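Alpha-L-rhamnosidase (Klebsiella oxytoca, PDB 4XHC) hydrolyses terminal alpha-L-rhamnose from rhamnosides as a two-domain glycoside hydrolase of family GH78, and is captured here with rhamnose bound in its pocket. Local coordinates at residues His277-Glu280 with Asp281-Ser285; Phe300-Asp303 with Tyr304-Phe308; Val311-Asn314 with Tyr315-Ala319; Glu327-Pro330 with Thr331-Gln335; Ala370-Gly373 with Val374-Cys378. One frame throughout, in Å; residues are numbered along the deposited sequence.

Contact 1: His277-Glu280 with Asp281-Ser285; sequences HTRE and DGMVS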
# COMPACT_ATOMS: atom_id res chain seq x y z
N HIS A 277 -34.98 -0.65 -5.94
CA HIS A 277 -34.29 -0.07 -7.08
C HIS A 277 -34.26 -1.09 -8.20
O HIS A 277 -33.50 -2.06 -8.16
CB HIS A 277 -32.88 0.37 -6.68
CG HIS A 277 -32.21 1.25 -7.69
ND1 HIS A 277 -30.84 1.38 -7.75
CD2 HIS A 277 -32.71 2.03 -8.67
CE1 HIS A 277 -30.52 2.20 -8.73
NE2 HIS A 277 -31.64 2.61 -9.30
N THR A 278 -35.12 -0.87 -9.19
CA THR A 278 -35.35 -1.82 -10.27
C THR A 278 -35.07 -1.21 -11.63
O THR A 278 -34.78 -0.01 -11.74
CB THR A 278 -36.83 -2.29 -10.29
OG1 THR A 278 -37.68 -1.22 -10.73
CG2 THR A 278 -37.27 -2.74 -8.91
N ARG A 279 -35.15 -2.05 -12.67
CA ARG A 279 -35.13 -1.56 -14.03
C ARG A 279 -36.45 -0.82 -14.22
O ARG A 279 -37.40 -1.08 -13.49
CB ARG A 279 -34.99 -2.71 -15.02
CG ARG A 279 -34.51 -2.27 -16.40
CD ARG A 279 -34.02 -3.44 -17.24
NE ARG A 279 -35.12 -4.32 -17.61
CZ ARG A 279 -34.99 -5.48 -18.24
NH1 ARG A 279 -33.80 -5.94 -18.60
NH2 ARG A 279 -36.07 -6.19 -18.52
N GLU A 280 -36.51 0.10 -15.18
CA GLU A 280 -37.68 0.98 -15.29
C GLU A 280 -38.95 0.21 -15.65
O GLU A 280 -40.03 0.61 -15.24
CB GLU A 280 -37.41 2.13 -16.28
CG GLU A 280 -38.32 2.22 -17.50
CD GLU A 280 -38.00 3.41 -18.40
OE1 GLU A 280 -38.04 4.56 -17.91
OE2 GLU A 280 -37.72 3.19 -19.61
N ASP A 281 -38.81 -0.89 -16.38
CA ASP A 281 -39.96 -1.77 -16.67
C ASP A 281 -40.36 -2.66 -15.49
O ASP A 281 -41.26 -3.49 -15.62
CB ASP A 281 -39.69 -2.63 -17.92
CG ASP A 281 -38.66 -3.73 -17.67
OD1 ASP A 281 -37.95 -3.70 -16.64
OD2 ASP A 281 -38.57 -4.64 -18.52
N GLY A 282 -39.69 -2.51 -14.35
CA GLY A 282 -40.05 -3.22 -13.12
C GLY A 282 -39.25 -4.47 -12.78
O GLY A 282 -39.44 -5.04 -11.71
N MET A 283 -38.35 -4.91 -13.67
CA MET A 283 -37.53 -6.11 -13.38
C MET A 283 -36.45 -5.86 -12.33
O MET A 283 -35.71 -4.88 -12.39
CB MET A 283 -36.86 -6.65 -14.66
CG MET A 283 -36.31 -8.07 -14.50
SD MET A 283 -35.58 -8.67 -16.02
CE MET A 283 -34.89 -10.26 -15.53
N VAL A 284 -36.35 -6.78 -11.37
CA VAL A 284 -35.35 -6.69 -10.33
C VAL A 284 -33.99 -7.14 -10.86
O VAL A 284 -33.91 -7.98 -11.76
CB VAL A 284 -35.71 -7.52 -9.08
CG1 VAL A 284 -37.06 -7.11 -8.52
CG2 VAL A 284 -35.70 -9.01 -9.38
N SER A 285 -32.93 -6.54 -10.33
CA SER A 285 -31.58 -6.87 -10.73
C SER A 285 -31.13 -8.19 -10.14
O SER A 285 -31.74 -8.72 -9.21
CB SER A 285 -30.62 -5.75 -10.32
OG SER A 285 -31.05 -4.53 -10.90
O HOH W 1 -33.40 -4.76 -8.24

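Contact 2: Phe300-Asp303 with Tyr304-Phe308; sequences FLFD and YSLFF. With RAM (alpha-L-rhamnopyranose), chain C.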
# COMPACT_ATOMS: atom_id res chain seq x y z
N PHE A 300 -29.12 -8.52 -15.43
CA PHE A 300 -30.47 -9.05 -15.26
C PHE A 300 -30.52 -10.50 -15.70
O PHE A 300 -30.15 -10.81 -16.81
CB PHE A 300 -31.47 -8.19 -16.03
CG PHE A 300 -31.49 -6.77 -15.56
CD1 PHE A 300 -32.25 -6.41 -14.44
CD2 PHE A 300 -30.73 -5.79 -16.19
CE1 PHE A 300 -32.26 -5.11 -13.98
CE2 PHE A 300 -30.74 -4.48 -15.74
CZ PHE A 300 -31.50 -4.14 -14.63
N LEU A 301 -30.99 -11.36 -14.79
CA LEU A 301 -31.07 -12.79 -15.02
C LEU A 301 -32.51 -13.33 -14.87
O LEU A 301 -33.20 -13.06 -13.89
CB LEU A 301 -30.13 -13.52 -14.06
CG LEU A 301 -28.63 -13.34 -14.33
CD1 LEU A 301 -27.81 -13.76 -13.13
CD2 LEU A 301 -28.17 -14.12 -15.57
N PHE A 302 -32.95 -14.08 -15.87
CA PHE A 302 -34.29 -14.66 -15.90
C PHE A 302 -34.62 -15.38 -14.60
O PHE A 302 -35.68 -15.15 -14.02
CB PHE A 302 -34.38 -15.61 -17.08
CG PHE A 302 -35.73 -16.24 -17.30
CD1 PHE A 302 -36.73 -15.56 -18.00
CD2 PHE A 302 -35.98 -17.53 -16.87
CE1 PHE A 302 -37.96 -16.16 -18.25
CE2 PHE A 302 -37.21 -18.13 -17.10
CZ PHE A 302 -38.20 -17.44 -17.79
N ASP A 303 -33.71 -16.24 -14.13
CA ASP A 303 -33.98 -17.09 -12.97
C ASP A 303 -33.94 -16.32 -11.65
O ASP A 303 -34.83 -16.47 -10.81
CB ASP A 303 -33.09 -18.35 -12.91
CG ASP A 303 -31.58 -18.06 -12.98
OD1 ASP A 303 -31.16 -17.01 -13.51
OD2 ASP A 303 -30.80 -18.94 -12.54
N TYR A 304 -32.92 -15.48 -11.49
CA TYR A 304 -32.78 -14.67 -10.27
C TYR A 304 -33.95 -13.70 -10.08
O TYR A 304 -34.38 -13.47 -8.95
CB TYR A 304 -31.45 -13.91 -10.29
CG TYR A 304 -30.25 -14.74 -9.89
CD1 TYR A 304 -30.25 -16.12 -10.05
CD2 TYR A 304 -29.11 -14.14 -9.38
CE1 TYR A 304 -29.16 -16.88 -9.69
CE2 TYR A 304 -28.01 -14.90 -9.03
CZ TYR A 304 -28.05 -16.26 -9.19
OH TYR A 304 -26.97 -17.04 -8.84
N SER A 305 -34.46 -13.15 -11.17
CA SER A 305 -35.66 -12.31 -11.10
C SER A 305 -36.85 -13.10 -10.56
O SER A 305 -37.50 -12.68 -9.61
CB SER A 305 -36.00 -11.72 -12.48
OG SER A 305 -37.36 -11.34 -12.53
N LEU A 306 -37.12 -14.26 -11.16
CA LEU A 306 -38.20 -15.12 -10.71
C LEU A 306 -38.04 -15.59 -9.26
O LEU A 306 -39.03 -15.86 -8.59
CB LEU A 306 -38.34 -16.34 -11.61
CG LEU A 306 -38.98 -16.06 -12.97
CD1 LEU A 306 -38.61 -17.13 -13.97
CD2 LEU A 306 -40.50 -15.93 -12.83
N PHE A 307 -36.80 -15.70 -8.79
CA PHE A 307 -36.55 -16.17 -7.43
C PHE A 307 -37.02 -15.17 -6.38
O PHE A 307 -37.22 -15.54 -5.23
CB PHE A 307 -35.08 -16.51 -7.19
CG PHE A 307 -34.60 -17.76 -7.89
CD1 PHE A 307 -35.43 -18.85 -8.08
CD2 PHE A 307 -33.28 -17.85 -8.32
CE1 PHE A 307 -34.96 -19.99 -8.72
CE2 PHE A 307 -32.81 -18.99 -8.95
CZ PHE A 307 -33.65 -20.06 -9.15
N PHE A 308 -37.21 -13.91 -6.77
CA PHE A 308 -37.84 -12.96 -5.88
C PHE A 308 -39.16 -13.52 -5.34
O PHE A 308 -39.48 -13.36 -4.15
CB PHE A 308 -38.10 -11.63 -6.59
CG PHE A 308 -38.56 -10.53 -5.67
CD1 PHE A 308 -37.64 -9.72 -5.03
CD2 PHE A 308 -39.92 -10.32 -5.45
CE1 PHE A 308 -38.06 -8.71 -4.17
CE2 PHE A 308 -40.34 -9.31 -4.60
CZ PHE A 308 -39.42 -8.51 -3.96
C1 RAM C . -21.02 -15.25 -9.40
C2 RAM C . -21.09 -15.72 -7.96
C3 RAM C . -22.48 -15.51 -7.39
C4 RAM C . -23.51 -15.91 -8.43
C5 RAM C . -23.44 -14.92 -9.59
C6 RAM C . -23.79 -15.54 -10.92
O1 RAM C . -19.83 -14.58 -9.58
O2 RAM C . -20.80 -17.11 -7.98
O3 RAM C . -22.66 -16.29 -6.20
O4 RAM C . -24.81 -15.87 -7.87
O5 RAM C . -22.11 -14.37 -9.69

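Contact 3: Val311-Asn314 with Tyr315-Ala319; sequences VLYN and YLQSA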
# COMPACT_ATOMS: atom_id res chain seq x y z
N VAL A 311 -38.40 -16.34 -2.69
CA VAL A 311 -37.89 -15.76 -1.45
C VAL A 311 -39.02 -15.12 -0.64
O VAL A 311 -39.08 -15.29 0.57
CB VAL A 311 -36.77 -14.72 -1.69
CG1 VAL A 311 -36.34 -14.10 -0.36
CG2 VAL A 311 -35.58 -15.36 -2.39
N LEU A 312 -39.90 -14.39 -1.32
CA LEU A 312 -41.04 -13.75 -0.65
C LEU A 312 -41.97 -14.80 -0.06
O LEU A 312 -42.44 -14.65 1.07
CB LEU A 312 -41.81 -12.85 -1.61
CG LEU A 312 -42.91 -11.96 -1.01
CD1 LEU A 312 -42.37 -11.05 0.08
CD2 LEU A 312 -43.57 -11.12 -2.09
N TYR A 313 -42.24 -15.86 -0.81
CA TYR A 313 -43.08 -16.95 -0.33
C TYR A 313 -42.47 -17.64 0.92
O TYR A 313 -43.17 -17.81 1.92
CB TYR A 313 -43.37 -17.96 -1.45
CG TYR A 313 -44.05 -19.22 -0.95
CD1 TYR A 313 -45.39 -19.21 -0.57
CD2 TYR A 313 -43.34 -20.42 -0.82
CE1 TYR A 313 -46.01 -20.35 -0.09
CE2 TYR A 313 -43.95 -21.57 -0.34
CZ TYR A 313 -45.28 -21.53 0.02
OH TYR A 313 -45.87 -22.66 0.51
N ASN A 314 -41.18 -17.99 0.86
CA ASN A 314 -40.49 -18.64 2.01
C ASN A 314 -40.41 -17.74 3.25
O ASN A 314 -40.47 -18.23 4.38
CB ASN A 314 -39.07 -19.10 1.64
CG ASN A 314 -39.03 -20.18 0.56
OD1 ASN A 314 -39.91 -21.03 0.47
ND2 ASN A 314 -38.00 -20.15 -0.26
N TYR A 315 -40.28 -16.43 3.01
CA TYR A 315 -40.23 -15.42 4.08
C TYR A 315 -41.57 -15.29 4.80
O TYR A 315 -41.61 -15.15 6.03
CB TYR A 315 -39.80 -14.04 3.54
CG TYR A 315 -39.94 -12.94 4.58
CD1 TYR A 315 -39.00 -12.80 5.61
CD2 TYR A 315 -41.01 -12.05 4.55
CE1 TYR A 315 -39.13 -11.81 6.58
CE2 TYR A 315 -41.15 -11.06 5.52
CZ TYR A 315 -40.20 -10.94 6.53
OH TYR A 315 -40.33 -9.96 7.49
N LEU A 316 -42.66 -15.34 4.03
CA LEU A 316 -43.99 -15.35 4.62
C LEU A 316 -44.21 -16.60 5.49
O LEU A 316 -44.69 -16.48 6.61
CB LEU A 316 -45.05 -15.27 3.52
CG LEU A 316 -46.52 -15.25 3.99
CD1 LEU A 316 -46.78 -14.07 4.92
CD2 LEU A 316 -47.46 -15.22 2.79
N GLN A 317 -43.85 -17.78 4.97
CA GLN A 317 -44.02 -19.05 5.70
C GLN A 317 -43.30 -19.06 7.04
O GLN A 317 -43.84 -19.51 8.04
CB GLN A 317 -43.50 -20.24 4.88
CG GLN A 317 -44.28 -20.59 3.60
CD GLN A 317 -45.78 -20.54 3.77
OE1 GLN A 317 -46.38 -21.39 4.45
NE2 GLN A 317 -46.41 -19.56 3.14
N SER A 318 -42.07 -18.55 7.04
CA SER A 318 -41.18 -18.62 8.20
C SER A 318 -41.34 -17.48 9.20
O SER A 318 -41.29 -17.71 10.40
CB SER A 318 -39.74 -18.63 7.72
OG SER A 318 -39.47 -17.46 6.96
N ALA A 319 -41.49 -16.25 8.70
CA ALA A 319 -41.62 -15.06 9.55
C ALA A 319 -43.07 -14.67 9.87
O ALA A 319 -43.31 -14.00 10.86
CB ALA A 319 -40.91 -13.88 8.91

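Contact 4: Glu327-Pro330 with Thr331-Gln335; sequences ELWP and TARRQ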
# COMPACT_ATOMS: atom_id res chain seq x y z
N GLU A 327 -47.16 -5.78 0.77
CA GLU A 327 -46.54 -4.59 0.18
C GLU A 327 -45.67 -4.94 -1.03
O GLU A 327 -45.65 -4.22 -2.02
CB GLU A 327 -45.73 -3.83 1.25
CG GLU A 327 -45.33 -2.42 0.82
CD GLU A 327 -44.82 -1.55 1.96
OE1 GLU A 327 -43.73 -1.85 2.51
OE2 GLU A 327 -45.48 -0.54 2.28
N LEU A 328 -44.98 -6.07 -0.95
CA LEU A 328 -44.04 -6.46 -1.99
C LEU A 328 -44.61 -7.39 -3.07
O LEU A 328 -43.91 -7.72 -4.03
CB LEU A 328 -42.80 -7.12 -1.36
CG LEU A 328 -41.94 -6.18 -0.50
CD1 LEU A 328 -40.67 -6.88 -0.06
CD2 LEU A 328 -41.61 -4.90 -1.24
N TRP A 329 -45.86 -7.82 -2.90
CA TRP A 329 -46.50 -8.71 -3.88
C TRP A 329 -46.47 -8.15 -5.31
O TRP A 329 -46.11 -8.87 -6.24
CB TRP A 329 -47.93 -9.06 -3.44
CG TRP A 329 -48.84 -9.52 -4.55
CD1 TRP A 329 -49.97 -8.90 -5.00
CD2 TRP A 329 -48.68 -10.70 -5.36
NE1 TRP A 329 -50.52 -9.62 -6.03
CE2 TRP A 329 -49.75 -10.73 -6.27
CE3 TRP A 329 -47.73 -11.73 -5.39
CZ2 TRP A 329 -49.91 -11.74 -7.20
CZ3 TRP A 329 -47.88 -12.73 -6.33
CH2 TRP A 329 -48.96 -12.73 -7.22
N PRO A 330 -46.84 -6.87 -5.51
CA PRO A 330 -46.73 -6.31 -6.87
C PRO A 330 -45.36 -6.48 -7.52
O PRO A 330 -45.29 -6.74 -8.71
CB PRO A 330 -47.07 -4.83 -6.66
CG PRO A 330 -48.00 -4.83 -5.49
CD PRO A 330 -47.58 -5.97 -4.60
N THR A 331 -44.28 -6.34 -6.75
CA THR A 331 -42.94 -6.60 -7.29
C THR A 331 -42.84 -8.06 -7.77
O THR A 331 -42.39 -8.32 -8.89
CB THR A 331 -41.81 -6.26 -6.27
OG1 THR A 331 -41.79 -4.86 -5.99
CG2 THR A 331 -40.44 -6.63 -6.82
N ALA A 332 -43.27 -9.01 -6.93
CA ALA A 332 -43.24 -10.44 -7.28
C ALA A 332 -44.05 -10.72 -8.53
O ALA A 332 -43.55 -11.36 -9.46
CB ALA A 332 -43.77 -11.27 -6.12
N ARG A 333 -45.29 -10.23 -8.54
CA ARG A 333 -46.18 -10.41 -9.68
C ARG A 333 -45.57 -9.89 -10.98
O ARG A 333 -45.72 -10.51 -12.03
CB ARG A 333 -47.52 -9.70 -9.44
CG ARG A 333 -48.50 -9.80 -10.60
CD ARG A 333 -49.72 -8.94 -10.35
NE ARG A 333 -49.36 -7.53 -10.31
CZ ARG A 333 -50.02 -6.59 -9.63
NH1 ARG A 333 -51.11 -6.88 -8.92
NH2 ARG A 333 -49.60 -5.34 -9.66
N ARG A 334 -44.88 -8.75 -10.91
CA ARG A 334 -44.28 -8.15 -12.10
C ARG A 334 -43.16 -9.01 -12.68
O ARG A 334 -42.95 -9.03 -13.90
CB ARG A 334 -43.75 -6.75 -11.78
CG ARG A 334 -43.32 -5.93 -12.99
CD ARG A 334 -44.44 -5.04 -13.52
NE ARG A 334 -43.99 -4.35 -14.73
CZ ARG A 334 -44.07 -4.85 -15.97
NH1 ARG A 334 -44.61 -6.04 -16.20
NH2 ARG A 334 -43.61 -4.14 -16.99
N GLN A 335 -42.44 -9.73 -11.82
CA GLN A 335 -41.38 -10.61 -12.29
C GLN A 335 -41.97 -11.74 -13.14
O GLN A 335 -41.37 -12.15 -14.14
CB GLN A 335 -40.56 -11.20 -11.13
CG GLN A 335 -39.94 -10.19 -10.18
CD GLN A 335 -39.35 -8.96 -10.87
OE1 GLN A 335 -38.37 -9.06 -11.60
NE2 GLN A 335 -39.94 -7.80 -10.61

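Contact 5: Ala370-Gly373 with Val374-Cys378; sequences AAQG and VLIYC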
# COMPACT_ATOMS: atom_id res chain seq x y z
N ALA A 370 -33.92 -26.07 -18.20
CA ALA A 370 -33.80 -25.66 -16.81
C ALA A 370 -34.58 -24.38 -16.55
O ALA A 370 -35.26 -24.27 -15.54
CB ALA A 370 -32.34 -25.47 -16.42
N ALA A 371 -34.49 -23.42 -17.46
CA ALA A 371 -35.25 -22.18 -17.36
C ALA A 371 -36.77 -22.42 -17.39
O ALA A 371 -37.52 -21.79 -16.65
CB ALA A 371 -34.85 -21.23 -18.48
N GLN A 372 -37.22 -23.33 -18.24
CA GLN A 372 -38.62 -23.72 -18.27
C GLN A 372 -39.05 -24.22 -16.90
O GLN A 372 -40.14 -23.87 -16.41
CB GLN A 372 -38.85 -24.80 -19.33
CG GLN A 372 -40.30 -25.24 -19.51
CD GLN A 372 -41.13 -24.30 -20.38
OE1 GLN A 372 -40.61 -23.39 -21.01
NE2 GLN A 372 -42.42 -24.57 -20.45
N GLY A 373 -38.21 -25.04 -16.27
CA GLY A 373 -38.50 -25.57 -14.95
C GLY A 373 -38.52 -24.50 -13.88
O GLY A 373 -39.33 -24.54 -12.96
N VAL A 374 -37.63 -23.52 -13.98
CA VAL A 374 -37.60 -22.46 -12.99
C VAL A 374 -38.87 -21.62 -13.09
O VAL A 374 -39.45 -21.23 -12.08
CB VAL A 374 -36.33 -21.59 -13.12
CG1 VAL A 374 -36.44 -20.33 -12.28
CG2 VAL A 374 -35.11 -22.39 -12.71
N LEU A 375 -39.32 -21.38 -14.31
CA LEU A 375 -40.54 -20.62 -14.53
C LEU A 375 -41.74 -21.32 -13.89
O LEU A 375 -42.53 -20.70 -13.18
CB LEU A 375 -40.78 -20.43 -16.03
CG LEU A 375 -42.06 -19.70 -16.42
CD1 LEU A 375 -42.13 -18.34 -15.75
CD2 LEU A 375 -42.13 -19.56 -17.93
N ILE A 376 -41.87 -22.61 -14.15
CA ILE A 376 -42.98 -23.40 -13.62
C ILE A 376 -42.92 -23.50 -12.10
O ILE A 376 -43.94 -23.46 -11.42
CB ILE A 376 -42.99 -24.82 -14.23
CG1 ILE A 376 -43.31 -24.74 -15.73
CG2 ILE A 376 -44.01 -25.71 -13.52
CD1 ILE A 376 -43.04 -26.02 -16.48
N TYR A 377 -41.71 -23.64 -11.56
CA TYR A 377 -41.50 -23.69 -10.12
C TYR A 377 -41.96 -22.40 -9.44
O TYR A 377 -42.64 -22.44 -8.41
CB TYR A 377 -40.01 -23.94 -9.82
CG TYR A 377 -39.68 -24.10 -8.35
CD1 TYR A 377 -39.36 -23.00 -7.58
CD2 TYR A 377 -39.70 -25.35 -7.74
CE1 TYR A 377 -39.07 -23.14 -6.23
CE2 TYR A 377 -39.40 -25.50 -6.40
CZ TYR A 377 -39.09 -24.39 -5.65
OH TYR A 377 -38.80 -24.51 -4.32
N CYS A 378 -41.59 -21.27 -10.03
CA CYS A 378 -41.87 -19.96 -9.43
C CYS A 378 -43.30 -19.48 -9.69
O CYS A 378 -43.92 -18.82 -8.85
CB CYS A 378 -40.81 -18.93 -9.87
SG CYS A 378 -39.16 -19.24 -9.15

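Contact 1: His277-Glu280 with Asp281-Ser285
R279 and D281 meet where strand 277-279 runs out into a tight reversal, and they are joined by a side-on salt bridge in which the guanidinium uses NE and NH2, one for each carboxylate oxygen. NH2 of R279 stands 2.9 Å from OD2 of D281, on the syn side of the carboxylate, whereas NE comes to OD1 from above the carboxylate plane; the two flat groups are turned 51° against each other. From the opposite face M283 N also reaches OD1, closing an Asx turn, so this one oxygen is gripped twice. D281 gets there because chi1 (72°) sets CG between its own N and carbonyl carbon, folding the carboxylate back over the turn.

Beneath lies the compact part, a type I beta turn from R279 to G282. G282 N donates to R279 O over 2.8 Å, and T278 OG1 approaches that carbonyl from its other face. R279 N in turn makes a nearly straight bond (168°) to M283 O, 2.9 Å away. The extended M283 chain runs beside R279, laying SD over one guanidinium face, 3.6 Å from NH2.

The solvent side is the tip of the turn, where E280 is exposed and its CB points away from the returning chain. At the buried, open end of the reversal a water bridges H277 O and S285 N in place of a direct backbone bond.

F300 adds a cation-pi contact to R279. T278 pairs through its backbone with T34 of strand 33-35, while M283 and V284 pack on helices 302-319 and 322-340.

Contact 2: Phe300-Asp303 with Tyr304-Phe308
L301 and Y304 lie side by side at the start of helix 302-319, where L301 is the N-cap residue and its O accepts from S305 N. Followed outward, Y304 begins with CB 4.0 Å from CB of L301. Its first torsion (chi1 -79°) keeps CG beside its own backbone N, and the ring then slides under the leucine: CD1 of L301 makes a CH-pi contact over one face, 4.0 Å from CD2 of Y304. CD1 of Y304 comes 3.7 Å from OD1 of D303, which meets the ring obliquely and belongs to a carboxylate held by the backbone N atoms of F358 and I359. At the tip, OH of Y304 donates to O4 of the bound rhamnose over 2.6 Å, with that oxygen at the ring edge and in its plane.

A second CH-pi contact, i to i+4, joins F302 and L306: CD1 of L306 sits over the F302 ring, 3.6 Å from CE2. D303 O lies over one face of the F307 ring, 3.2 Å from CG of F307.

Only Y304 of these residues belongs to the rhamnose pocket. F302 meets W356 edge-to-face and packs with L306 on helix 322-340, F307 leans on helix 368-389, and F308 reaches helices 264-276 and 322-340.

Contact 3: Val311-Asn314 with Tyr315-Ala319
Y313 and Q317 form an i to i+4 side-chain contact on the last turns of helix 302-319, at the less buried side of the helix. The glutamine approaches over the ring: its CG stands 3.8 Å above the ring plane, offset toward the rim, in a CH-pi contact. A bend at chi2 (-43°) then carries the amide out over the CE1 rim of the ring, bringing NE2 of Q317 to 3.3 Å from CE1 of Y313. Ring and amide planes are 22° apart, though the amide is displaced past the rim. Chi1 of Y313 (171°) swings its CG back beside the carbonyl carbon, which places the ring within reach of the following turn. Below them Q317 N donates to Y313 O over 3.1 Å.

S318 deals with the next carbonyl. Both its N and its OG donate to N314 O, the hydroxyl over 2.9 Å, so a single oxygen takes two bonds from one residue as the helix nears its end. On the buried side Y315 N bonds to V311 O (2.9 Å), and the Y315 hydroxyl is tied to D321.

Y313 also meets the ring of W384. V311 packs on helices 247-259 and 264-276, L312 on 322-340, Y315 on 264-276 and 322-340, and L316 on 322-340 and 368-389, which is consistent with the (alpha/alpha)6 barrel expected for GH78 catalytic domains.

Contact 4: Glu327-Pro330 with Thr331-Gln335
L328 faces T331 and A332 in the middle of helix 322-340, with its carbonyl doing the work. A332 N donates to L328 O over 3.2 Å, and CB of T331 rests 3.4 Å from the same oxygen. The leucine side chain itself turns into the bundle, against L271 and A275 of helix 264-276.

W329 comes next and supplies the main side-chain contact. Its indole, swung back over the carbonyl side of the residue by chi1 (159°), receives CB of R333 over the face of the six-membered ring, 3.8 Å above the plane and offset toward the rim. This CH-pi contact is made by the root of the arginine and not by its charged end; ring and guanidinium planes stand 72° apart. It spans a proline kink, at P330, in a helix of the six-hairpin glycosidase domain. Farther along, OE1 of E390 accepts a hydrogen bond from W329 NE1 and forms a salt bridge with R333 NH1, which probably helps to fix the rotation of both groups. CE3 of W329 also touches CB of A332, at 4.1 Å. Below, R333 N donates to W329 O over 2.8 Å.

P330, lacking an N-H, makes no bond to the turn before, yet its own carbonyl accepts from R334 N over 3.0 Å. The bend at chi3 of R333 brings the arginine back along the helix, where CA of P330 lies over one face of the guanidinium and CB stands 4.0 Å from NH2. T331 O, next in line, takes both Q335 N and Q335 NE2, which come from opposite faces of its plane.

Contact 5: Ala370-Gly373 with Val374-Cys378
I376 lies against Q372 one turn earlier in helix 368-389, and it touches the backbone more closely than the side chain. Its CG1 is 3.4 Å from Q372 O, and CD1 carries on to meet the aliphatic part of the glutamine, 4.2 Å from CG. Chi1 of I376 (-67°) puts CG1 beside its own N, on the side that overhangs this carbonyl. The same oxygen accepts I376 N over 3.1 Å.

V374 makes a similar approach two residues earlier: CG2 comes to 3.4 Å from A370 O, which takes V374 N at 2.9 Å. CB of Y377 sits 3.3 Å from G373 O, which also accepts Y377 N.

These are the regular i to i+4 contacts of an alpha helix in the six-hairpin domain, probably an (alpha/alpha)6 barrel as in other GH78 enzymes. A370, A371 and G373 are small and buried, A370 meeting I359 and A371 meeting W356.

Outside this shell the polar end of Q372 is pinned from several directions. A bend at chi2 (81°) turns the amide off the helix, where OE1 accepts from V349 N while NE2 donates to the carbonyls of G347 and L404. These bonds probably hold the glutamine chain where CG meets I376. I376 is backed by L401, L404 and K405 of helix 391-412; V374 packs on D303 and F307 of helix 302-319, and the Y377 ring makes a cation-pi contact with R381.

How the contacts relate
Contact 2 holds Y304, which binds the rhamnose; contacts 1, 4 and 5 touch it. Contact 1, 11 Å away between centres, packs CE of M283 3.6 Å from CB of S305. Contact 4 joins both through the amide of Q335: its OE1 is 2.7 Å from OG of S305 and 3.1 Å from N of V284, while NE2 is 3.0 Å from O of G282. Contact 5 has SG of C378 3.4 Å from O of L306. Contact 3 continues the helix of contact 2 and touches contact 4, with CD2 of L312 3.9 Å from O of L328. The side chains of S285, V311 and V374 lie about 12, 12 and 13 Å from the sugar, too far to touch it.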